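Long-range contacts in Rho guanine nucleotide exchange factor 3 (Mus musculus, PDB 2Z0Q), which acts as a guanine nucleotide exchange factor for the small GTPases RhoA and RhoB, here seen as its DH-PH fragment: residues A[20-28]-A[81-92]; A[225-236]-A[247-256]. One frame throughout, in Å; residues are numbered along the deposited sequence.

Contact 1: residues A[20-28]-A[81-92]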
loop_
_atom_site.group_PDB
_atom_site.type_symbol
_atom_site.label_atom_id
_atom_site.label_comp_id
_atom_site.label_asym_id
_atom_site.label_seq_id
_atom_site.Cartn_x
_atom_site.Cartn_y
_atom_site.Cartn_z
ATOM N N ARG A 20 11.927 25.114 -15.901
ATOM C CA ARG A 20 10.929 24.403 -16.697
ATOM C C ARG A 20 11.614 23.225 -17.406
ATOM O O ARG A 20 11.106 22.133 -17.428
ATOM C CB ARG A 20 10.354 25.315 -17.764
ATOM C CG ARG A 20 9.087 24.718 -18.405
ATOM C CD ARG A 20 8.474 25.660 -19.466
ATOM N NE ARG A 20 9.285 25.806 -20.691
ATOM C CZ ARG A 20 9.075 25.151 -21.833
ATOM N NH1 ARG A 20 8.091 24.274 -21.963
ATOM N NH2 ARG A 20 9.856 25.393 -22.875
ATOM N N GLN A 21 12.800 23.470 -17.963
ATOM C CA GLN A 21 13.511 22.371 -18.642
ATOM C C GLN A 21 13.899 21.298 -17.640
ATOM O O GLN A 21 13.855 20.117 -17.964
ATOM C CB GLN A 21 14.736 22.880 -19.438
ATOM C CG GLN A 21 14.379 23.797 -20.614
ATOM C CD GLN A 21 13.522 23.080 -21.651
ATOM O OE1 GLN A 21 13.778 21.940 -21.998
ATOM N NE2 GLN A 21 12.498 23.757 -22.140
ATOM N N GLU A 22 14.302 21.693 -16.427
ATOM C CA GLU A 22 14.607 20.717 -15.409
ATOM C C GLU A 22 13.355 19.861 -15.102
ATOM O O GLU A 22 13.417 18.627 -15.039
ATOM C CB GLU A 22 15.067 21.411 -14.115
ATOM C CG GLU A 22 16.489 21.942 -14.254
ATOM C CD GLU A 22 17.073 22.371 -12.905
ATOM O OE1 GLU A 22 16.289 22.626 -11.972
ATOM O OE2 GLU A 22 18.321 22.437 -12.788
ATOM N N ALA A 23 12.218 20.531 -14.932
ATOM C CA ALA A 23 11.007 19.807 -14.584
ATOM C C ALA A 23 10.607 18.794 -15.671
ATOM O O ALA A 23 10.139 17.703 -15.361
ATOM C CB ALA A 23 9.836 20.833 -14.304
ATOM N N ILE A 24 10.796 19.162 -16.936
ATOM C CA ILE A 24 10.433 18.277 -18.049
ATOM C C ILE A 24 11.396 17.076 -18.120
ATOM O O ILE A 24 10.998 15.921 -18.324
ATOM C CB ILE A 24 10.451 19.068 -19.356
ATOM C CG1 ILE A 24 9.254 20.011 -19.377
ATOM C CG2 ILE A 24 10.400 18.125 -20.578
ATOM C CD1 ILE A 24 9.334 21.048 -20.513
ATOM N N PHE A 25 12.678 17.353 -17.918
ATOM C CA PHE A 25 13.653 16.276 -17.961
ATOM C C PHE A 25 13.390 15.289 -16.814
ATOM O O PHE A 25 13.445 14.076 -17.007
ATOM C CB PHE A 25 15.087 16.844 -17.846
ATOM C CG PHE A 25 16.139 15.891 -18.329
ATOM C CD1 PHE A 25 16.345 15.728 -19.691
ATOM C CD2 PHE A 25 16.843 15.106 -17.441
ATOM C CE1 PHE A 25 17.241 14.779 -20.158
ATOM C CE2 PHE A 25 17.754 14.140 -17.905
ATOM C CZ PHE A 25 17.936 13.989 -19.253
ATOM N N GLU A 26 13.082 15.830 -15.628
ATOM C CA GLU A 26 12.809 15.029 -14.446
ATOM C C GLU A 26 11.617 14.107 -14.666
ATOM O O GLU A 26 11.619 12.955 -14.225
ATOM C CB GLU A 26 12.558 15.942 -13.234
ATOM C CG GLU A 26 13.893 16.546 -12.659
ATOM C CD GLU A 26 13.702 17.838 -11.871
ATOM O OE1 GLU A 26 12.575 18.099 -11.387
ATOM O OE2 GLU A 26 14.687 18.607 -11.731
ATOM N N LEU A 27 10.578 14.643 -15.314
ATOM C CA LEU A 27 9.402 13.828 -15.623
ATOM C C LEU A 27 9.817 12.580 -16.397
ATOM O O LEU A 27 9.458 11.469 -16.043
ATOM C CB LEU A 27 8.425 14.623 -16.488
ATOM C CG LEU A 27 7.219 13.791 -16.963
ATOM C CD1 LEU A 27 6.420 13.367 -15.744
ATOM C CD2 LEU A 27 6.311 14.662 -17.895
ATOM N N SER A 28 10.595 12.749 -17.450
ATOM C CA SER A 28 10.970 11.570 -18.232
ATOM C C SER A 28 11.931 10.667 -17.451
ATOM O O SER A 28 11.869 9.424 -17.562
ATOM C CB SER A 28 11.589 11.974 -19.583
ATOM O OG SER A 28 12.970 12.168 -19.410
ATOM N N LEU A 81 8.084 11.507 -25.075
ATOM C CA LEU A 81 8.816 12.652 -24.498
ATOM C C LEU A 81 10.211 12.724 -25.107
ATOM O O LEU A 81 10.748 13.811 -25.336
ATOM C CB LEU A 81 8.929 12.489 -22.989
ATOM C CG LEU A 81 7.598 12.613 -22.266
ATOM C CD1 LEU A 81 7.817 12.138 -20.857
ATOM C CD2 LEU A 81 7.062 14.056 -22.321
ATOM N N ARG A 82 10.779 11.553 -25.394
ATOM C CA ARG A 82 12.120 11.507 -25.965
ATOM C C ARG A 82 12.080 12.035 -27.384
ATOM O O ARG A 82 12.891 12.868 -27.800
ATOM C CB ARG A 82 12.647 10.062 -25.985
ATOM C CG ARG A 82 13.955 9.951 -26.768
ATOM C CD ARG A 82 14.546 8.531 -26.832
ATOM N NE ARG A 82 15.940 8.597 -27.300
ATOM C CZ ARG A 82 16.848 7.644 -27.124
ATOM N NH1 ARG A 82 16.534 6.509 -26.500
ATOM N NH2 ARG A 82 18.098 7.850 -27.507
ATOM N N ASP A 83 11.086 11.569 -28.119
ATOM C CA ASP A 83 10.912 11.927 -29.519
ATOM C C ASP A 83 10.714 13.409 -29.810
ATOM O O ASP A 83 11.119 13.899 -30.856
ATOM C CB ASP A 83 9.723 11.150 -30.080
ATOM C CG ASP A 83 9.360 11.591 -31.467
ATOM O OD1 ASP A 83 10.177 11.342 -32.371
ATOM O OD2 ASP A 83 8.273 12.192 -31.640
ATOM N N VAL A 84 10.075 14.120 -28.888
ATOM C CA VAL A 84 9.812 15.521 -29.063
ATOM C C VAL A 84 10.986 16.439 -28.724
ATOM O O VAL A 84 10.976 17.602 -29.090
ATOM C CB VAL A 84 8.544 15.920 -28.254
ATOM C CG1 VAL A 84 8.819 15.870 -26.757
ATOM C CG2 VAL A 84 8.063 17.260 -28.701
ATOM N N ARG A 85 12.010 15.917 -28.047
ATOM C CA ARG A 85 13.164 16.758 -27.710
ATOM C C ARG A 85 13.868 17.288 -28.948
ATOM O O ARG A 85 13.970 16.588 -29.955
ATOM C CB ARG A 85 14.201 15.979 -26.907
ATOM C CG ARG A 85 13.873 15.797 -25.472
ATOM C CD ARG A 85 14.894 14.907 -24.786
ATOM N NE ARG A 85 14.421 14.554 -23.449
ATOM C CZ ARG A 85 14.899 13.542 -22.729
ATOM N NH1 ARG A 85 15.878 12.778 -23.214
ATOM N NH2 ARG A 85 14.382 13.277 -21.536
ATOM N N LYS A 86 14.348 18.519 -28.876
ATOM C CA LYS A 86 15.078 19.117 -29.996
ATOM C C LYS A 86 16.479 18.486 -29.945
ATOM O O LYS A 86 16.834 17.804 -28.966
ATOM C CB LYS A 86 15.170 20.638 -29.794
ATOM C CG LYS A 86 13.814 21.383 -29.852
ATOM C CD LYS A 86 13.986 22.753 -29.216
ATOM C CE LYS A 86 13.297 23.872 -29.992
ATOM N NZ LYS A 86 13.653 25.218 -29.434
ATOM N N PRO A 87 17.274 18.679 -31.017
ATOM C CA PRO A 87 18.640 18.153 -31.124
ATOM C C PRO A 87 19.513 18.565 -29.943
ATOM O O PRO A 87 20.461 17.853 -29.611
ATOM C CB PRO A 87 19.152 18.773 -32.432
ATOM C CG PRO A 87 17.907 18.779 -33.301
ATOM C CD PRO A 87 16.800 19.212 -32.313
ATOM N N ASP A 88 19.216 19.713 -29.327
ATOM C CA ASP A 88 20.026 20.157 -28.190
ATOM C C ASP A 88 19.550 19.594 -26.845
ATOM O O ASP A 88 20.065 19.998 -25.815
ATOM C CB ASP A 88 20.102 21.699 -28.111
ATOM C CG ASP A 88 18.794 22.360 -27.716
ATOM O OD1 ASP A 88 17.802 21.647 -27.460
ATOM O OD2 ASP A 88 18.774 23.618 -27.670
ATOM N N GLY A 89 18.568 18.684 -26.878
ATOM C CA GLY A 89 18.088 18.061 -25.661
ATOM C C GLY A 89 16.949 18.782 -24.967
ATOM O O GLY A 89 16.384 18.215 -24.023
ATOM N N SER A 90 16.602 19.991 -25.410
ATOM C CA SER A 90 15.510 20.760 -24.757
ATOM C C SER A 90 14.146 20.363 -25.319
ATOM O O SER A 90 14.054 19.709 -26.382
ATOM C CB SER A 90 15.717 22.279 -24.924
ATOM O OG SER A 90 15.582 22.684 -26.268
ATOM N N THR A 91 13.091 20.745 -24.592
ATOM C CA THR A 91 11.721 20.444 -25.008
ATOM C C THR A 91 10.847 21.688 -25.034
ATOM O O THR A 91 10.838 22.475 -24.090
ATOM C CB THR A 91 11.070 19.399 -24.060
ATOM O OG1 THR A 91 11.765 18.157 -24.165
ATOM C CG2 THR A 91 9.602 19.167 -24.459
ATOM N N GLU A 92 10.124 21.895 -26.142
ATOM C CA GLU A 92 9.261 23.063 -26.299
ATOM C C GLU A 92 7.921 22.885 -25.555
ATOM O O GLU A 92 7.565 23.689 -24.693
ATOM C CB GLU A 92 8.963 23.295 -27.790
ATOM C CG GLU A 92 8.442 24.674 -28.090
ATOM C CD GLU A 92 8.353 24.950 -29.608
ATOM O OE1 GLU A 92 9.191 24.417 -30.376
ATOM O OE2 GLU A 92 7.457 25.715 -30.026
#
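Q21 reads the backbone of T91 like a peptide group: OE1 accepts from T91 N at 2.9 Å while NE2 donates to T91 O, also at 2.9 Å. The second bond is almost straight (177° at the hydrogen) and T91 O lies in the amide plane, so the pair fixes which way round the amide sits. A bend at chi2 (-62°) turns the amide across to the loop, and NE2 has a further acceptor in the carboxylate of E17, one helical turn earlier. Next to it the R20 guanidinium presents its edge to the carbonyl of E92; NH1 donates to E92 O at 2.8 Å, approaching from above the carbonyl plane, and NH2 adds a weak bond to the same oxygen. The NE of R20 forms a salt bridge with E17, which thus steadies both side chains.

Tight packing continues along the buried side of helix 15-51. I24 sets CG2 against T91 CB at 3.8 Å, and S28 CB meets L81 CD1, which L27 CD2 approaches at 4.2 Å. S28, buried at the border, donates from OG to F25 O and has R85 NH2 beside that hydroxyl at 2.8 Å, too poorly angled for a hydrogen bond. The solvent side is looser. There R85, extended from CG to NE, lays one face of its guanidinium against F25, whose CE1 lies over that face toward its rim, 3.5 Å from NH2, with the two planes 23° apart. Beyond this, the turn from K86 to G89 is exposed, and D88 OD1 accepts from S90 N, closing an Asx turn, and from S90 OG as well.

The contact ties the early part of helix 15-51 to the end of helix 67-84 and its following loop within the helical DH domain; helix 155-172 packs on A23, I24 and L27 through I170.

Contact 2: residues A[225-236]-A[247-256]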
loop_
_atom_site.group_PDB
_atom_site.type_symbol
_atom_site.label_atom_id
_atom_site.label_comp_id
_atom_site.label_asym_id
_atom_site.label_seq_id
_atom_site.Cartn_x
_atom_site.Cartn_y
_atom_site.Cartn_z
ATOM N N LEU A 225 -21.421 -4.957 13.387
ATOM C CA LEU A 225 -20.576 -3.808 13.151
ATOM C C LEU A 225 -19.552 -4.157 12.086
ATOM O O LEU A 225 -19.120 -3.291 11.337
ATOM C CB LEU A 225 -19.870 -3.371 14.443
ATOM C CG LEU A 225 -20.736 -2.644 15.472
ATOM C CD1 LEU A 225 -19.882 -2.376 16.738
ATOM C CD2 LEU A 225 -21.250 -1.323 14.875
ATOM N N ILE A 226 -19.126 -5.419 12.032
ATOM C CA ILE A 226 -18.176 -5.800 10.991
ATOM C C ILE A 226 -18.913 -5.724 9.638
ATOM O O ILE A 226 -18.417 -5.143 8.679
ATOM C CB ILE A 226 -17.654 -7.248 11.175
ATOM C CG1 ILE A 226 -16.728 -7.318 12.408
ATOM C CG2 ILE A 226 -16.870 -7.680 9.945
ATOM C CD1 ILE A 226 -16.545 -8.753 12.914
ATOM N N ASP A 227 -20.082 -6.339 9.593
ATOM C CA ASP A 227 -20.912 -6.379 8.372
ATOM C C ASP A 227 -21.196 -4.987 7.801
ATOM O O ASP A 227 -21.129 -4.770 6.588
ATOM C CB ASP A 227 -22.237 -7.096 8.680
ATOM C CG ASP A 227 -22.029 -8.505 9.240
ATOM O OD1 ASP A 227 -20.877 -8.981 9.283
ATOM O OD2 ASP A 227 -23.014 -9.152 9.640
ATOM N N SER A 228 -21.503 -4.042 8.681
ATOM C CA SER A 228 -21.815 -2.690 8.268
ATOM C C SER A 228 -20.591 -1.842 7.972
ATOM O O SER A 228 -20.727 -0.720 7.513
ATOM C CB SER A 228 -22.670 -2.008 9.339
ATOM O OG SER A 228 -21.939 -1.789 10.543
ATOM N N SER A 229 -19.389 -2.366 8.218
ATOM C CA SER A 229 -18.199 -1.570 7.966
ATOM C C SER A 229 -17.950 -1.358 6.484
ATOM O O SER A 229 -18.093 -2.278 5.667
ATOM C CB SER A 229 -16.949 -2.207 8.596
ATOM O OG SER A 229 -17.093 -2.353 10.001
ATOM N N ARG A 230 -17.577 -0.130 6.149
ATOM C CA ARG A 230 -17.273 0.222 4.779
ATOM C C ARG A 230 -15.880 0.794 4.753
ATOM O O ARG A 230 -15.317 1.024 3.696
ATOM C CB ARG A 230 -18.304 1.217 4.231
ATOM C CG ARG A 230 -19.661 0.561 3.897
ATOM C CD ARG A 230 -19.485 -0.608 2.909
ATOM N NE ARG A 230 -20.722 -1.343 2.648
ATOM C CZ ARG A 230 -21.290 -2.193 3.504
ATOM N NH1 ARG A 230 -20.736 -2.429 4.688
ATOM N NH2 ARG A 230 -22.414 -2.814 3.175
ATOM N N VAL A 231 -15.293 0.985 5.934
ATOM C CA VAL A 231 -13.933 1.520 5.987
ATOM C C VAL A 231 -12.983 0.708 6.865
ATOM O O VAL A 231 -13.309 0.412 8.005
ATOM C CB VAL A 231 -13.936 2.998 6.499
ATOM C CG1 VAL A 231 -14.638 3.088 7.833
ATOM C CG2 VAL A 231 -12.527 3.536 6.607
ATOM N N LEU A 232 -11.837 0.323 6.318
ATOM C CA LEU A 232 -10.830 -0.357 7.128
ATOM C C LEU A 232 -9.807 0.756 7.408
ATOM O O LEU A 232 -9.023 1.123 6.529
ATOM C CB LEU A 232 -10.189 -1.521 6.356
ATOM C CG LEU A 232 -9.267 -2.499 7.061
ATOM C CD1 LEU A 232 -9.940 -2.998 8.397
ATOM C CD2 LEU A 232 -8.964 -3.699 6.136
ATOM N N CYS A 233 -9.841 1.295 8.625
ATOM C CA CYS A 233 -8.932 2.363 9.041
ATOM C C CYS A 233 -7.482 1.936 8.907
ATOM O O CYS A 233 -6.647 2.674 8.370
ATOM C CB CYS A 233 -9.241 2.795 10.472
ATOM S SG CYS A 233 -10.955 3.254 10.811
ATOM N N CYS A 234 -7.148 0.751 9.415
ATOM C CA CYS A 234 -5.805 0.223 9.272
ATOM C C CYS A 234 -5.833 -1.252 9.671
ATOM O O CYS A 234 -6.815 -1.712 10.269
ATOM C CB CYS A 234 -4.790 0.974 10.151
ATOM S SG CYS A 234 -4.986 0.655 11.923
ATOM N N HIS A 235 -4.784 -1.987 9.302
ATOM C CA HIS A 235 -4.695 -3.402 9.666
ATOM C C HIS A 235 -3.235 -3.828 9.574
ATOM O O HIS A 235 -2.402 -3.161 8.923
ATOM C CB HIS A 235 -5.614 -4.269 8.737
ATOM C CG HIS A 235 -5.090 -4.431 7.340
ATOM N ND1 HIS A 235 -4.260 -5.467 6.970
ATOM C CD2 HIS A 235 -5.202 -3.628 6.250
ATOM C CE1 HIS A 235 -3.872 -5.292 5.715
ATOM N NE2 HIS A 235 -4.427 -4.180 5.258
ATOM N N GLY A 236 -2.882 -4.928 10.229
ATOM C CA GLY A 236 -1.509 -5.340 10.171
ATOM C C GLY A 236 -1.206 -6.434 11.180
ATOM O O GLY A 236 -2.047 -6.759 12.017
ATOM N N HIS A 247 -3.233 -11.008 13.175
ATOM C CA HIS A 247 -3.464 -10.013 12.152
ATOM C C HIS A 247 -4.664 -9.265 12.706
ATOM O O HIS A 247 -5.758 -9.839 12.922
ATOM C CB HIS A 247 -3.812 -10.588 10.768
ATOM C CG HIS A 247 -3.654 -9.568 9.692
ATOM N ND1 HIS A 247 -2.538 -9.505 8.879
ATOM C CD2 HIS A 247 -4.409 -8.488 9.382
ATOM C CE1 HIS A 247 -2.618 -8.428 8.112
ATOM N NE2 HIS A 247 -3.746 -7.798 8.395
ATOM N N VAL A 248 -4.477 -7.972 12.931
ATOM C CA VAL A 248 -5.527 -7.181 13.528
ATOM C C VAL A 248 -6.124 -6.191 12.529
ATOM O O VAL A 248 -5.408 -5.563 11.764
ATOM C CB VAL A 248 -4.975 -6.448 14.768
ATOM C CG1 VAL A 248 -6.037 -5.596 15.392
ATOM C CG2 VAL A 248 -4.432 -7.481 15.758
ATOM N N PHE A 249 -7.429 -6.048 12.600
ATOM C CA PHE A 249 -8.183 -5.180 11.700
ATOM C C PHE A 249 -8.984 -4.134 12.467
ATOM O O PHE A 249 -9.862 -4.464 13.278
ATOM C CB PHE A 249 -9.189 -6.022 10.891
ATOM C CG PHE A 249 -8.549 -7.055 10.003
ATOM C CD1 PHE A 249 -8.082 -6.719 8.732
ATOM C CD2 PHE A 249 -8.400 -8.366 10.444
ATOM C CE1 PHE A 249 -7.477 -7.674 7.913
ATOM C CE2 PHE A 249 -7.806 -9.304 9.645
ATOM C CZ PHE A 249 -7.338 -8.970 8.361
ATOM N N LEU A 250 -8.693 -2.867 12.195
ATOM C CA LEU A 250 -9.448 -1.799 12.790
ATOM C C LEU A 250 -10.447 -1.266 11.739
ATOM O O LEU A 250 -10.079 -0.495 10.850
ATOM C CB LEU A 250 -8.530 -0.640 13.224
ATOM C CG LEU A 250 -9.326 0.569 13.769
ATOM C CD1 LEU A 250 -10.101 0.200 15.054
ATOM C CD2 LEU A 250 -8.366 1.706 14.030
ATOM N N PHE A 251 -11.693 -1.712 11.829
ATOM C CA PHE A 251 -12.734 -1.189 10.943
ATOM C C PHE A 251 -13.184 0.095 11.669
ATOM O O PHE A 251 -12.868 0.283 12.838
ATOM C CB PHE A 251 -13.886 -2.194 10.821
ATOM C CG PHE A 251 -13.526 -3.423 10.019
ATOM C CD1 PHE A 251 -13.488 -3.381 8.617
ATOM C CD2 PHE A 251 -13.226 -4.615 10.665
ATOM C CE1 PHE A 251 -13.156 -4.520 7.867
ATOM C CE2 PHE A 251 -12.892 -5.756 9.941
ATOM C CZ PHE A 251 -12.857 -5.713 8.527
ATOM N N GLN A 252 -13.927 0.984 11.002
ATOM C CA GLN A 252 -14.287 2.232 11.663
ATOM C C GLN A 252 -14.890 2.097 13.050
ATOM O O GLN A 252 -14.539 2.846 13.967
ATOM C CB GLN A 252 -15.256 3.034 10.796
ATOM C CG GLN A 252 -15.509 4.455 11.311
ATOM C CD GLN A 252 -14.285 5.333 11.171
ATOM O OE1 GLN A 252 -13.429 5.364 12.052
ATOM N NE2 GLN A 252 -14.187 6.045 10.036
ATOM N N GLU A 253 -15.781 1.129 13.221
ATOM C CA GLU A 253 -16.456 0.979 14.493
ATOM C C GLU A 253 -16.142 -0.286 15.286
ATOM O O GLU A 253 -16.696 -0.478 16.364
ATOM C CB GLU A 253 -17.971 1.068 14.266
ATOM C CG GLU A 253 -18.404 2.414 13.649
ATOM C CD GLU A 253 -19.910 2.506 13.513
ATOM O OE1 GLU A 253 -20.593 2.402 14.549
ATOM O OE2 GLU A 253 -20.412 2.660 12.379
ATOM N N VAL A 254 -15.251 -1.116 14.762
ATOM C CA VAL A 254 -14.941 -2.372 15.454
ATOM C C VAL A 254 -13.539 -2.904 15.182
ATOM O O VAL A 254 -13.037 -2.861 14.053
ATOM C CB VAL A 254 -16.028 -3.462 15.110
ATOM C CG1 VAL A 254 -15.996 -3.770 13.616
ATOM C CG2 VAL A 254 -15.797 -4.783 15.947
ATOM N N LEU A 255 -12.896 -3.405 16.249
ATOM C CA LEU A 255 -11.567 -3.995 16.129
ATOM C C LEU A 255 -11.735 -5.520 16.039
ATOM O O LEU A 255 -12.479 -6.120 16.815
ATOM C CB LEU A 255 -10.717 -3.637 17.349
ATOM C CG LEU A 255 -9.256 -4.120 17.300
ATOM C CD1 LEU A 255 -8.432 -3.142 16.473
ATOM C CD2 LEU A 255 -8.647 -4.196 18.719
ATOM N N VAL A 256 -11.058 -6.147 15.082
ATOM C CA VAL A 256 -11.164 -7.607 14.903
ATOM C C VAL A 256 -9.752 -8.181 14.995
ATOM O O VAL A 256 -8.837 -7.756 14.284
ATOM C CB VAL A 256 -11.819 -7.958 13.536
ATOM C CG1 VAL A 256 -11.983 -9.523 13.413
ATOM C CG2 VAL A 256 -13.173 -7.301 13.456
HETATM O O HOH W 1 -19.980 -0.420 11.489
HETATM O O HOH W 2 -17.301 -0.023 11.137
#
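L250 O is approached by two successive amides, C233 N at 2.9 Å and C234 N at 3.5 Å, both in weak bonds. This is the classic beta bulge of the antiparallel hairpin, where C233 and C234 together face L250. Beyond it the pairing is regular: L250 N donates to C234 O, and G236 and V248 form a hydrogen-bonded pair.

On the face carrying L232, H235, F249 and F251, H235 ND1 and H247 NE2 share a hydrogen bond of 2.8 Å, each ring meeting the other at its edge with the planes 29° apart. G236 CA lies over a face of the H247 ring. The H235 and F249 rings run side by side, nearly parallel but slid apart. With CG anti to its backbone N (chi1 -171°), L232 places CD1 over the face of F251, 3.7 Å from the ring centroid, a CH-pi contact.

At the other end, S229 OG donates to L225 O at 2.6 Å and receives a bond from a water that also accepts from E253 N. I226 CG1 touches both V254 CG1 and V256 CG2, each within 3.8 Å.

Because ND1 and NE2 bond to each other, one imidazole must supply the proton; H235 NE2 also bonds to the carboxylate of E206. The histidine pair therefore links the PH-domain sheet to helix 180-213, and its protonation could plausibly respond to that acidic neighbour.

How the contacts relate
Contact 1 and contact 2 follow one another along the chain, the first closing before the second opens, and they lie on opposite sides of the chain's centre. Their centres are about 47 Å apart and their nearest atoms about 29 Å, so neither touches the other. Contact 1 belongs to the all-helical DH domain, where a long helix meets a helix end and loop; contact 2 belongs to the PH domain, where a short helix packs against the hairpin of strands 232-240 and 245-251 and the start of strand 254-263. They share no helix or strand. Helix 180-213 leads from the DH region to the PH sheet and packs on contact 2, joining the two domains of the exchange factor.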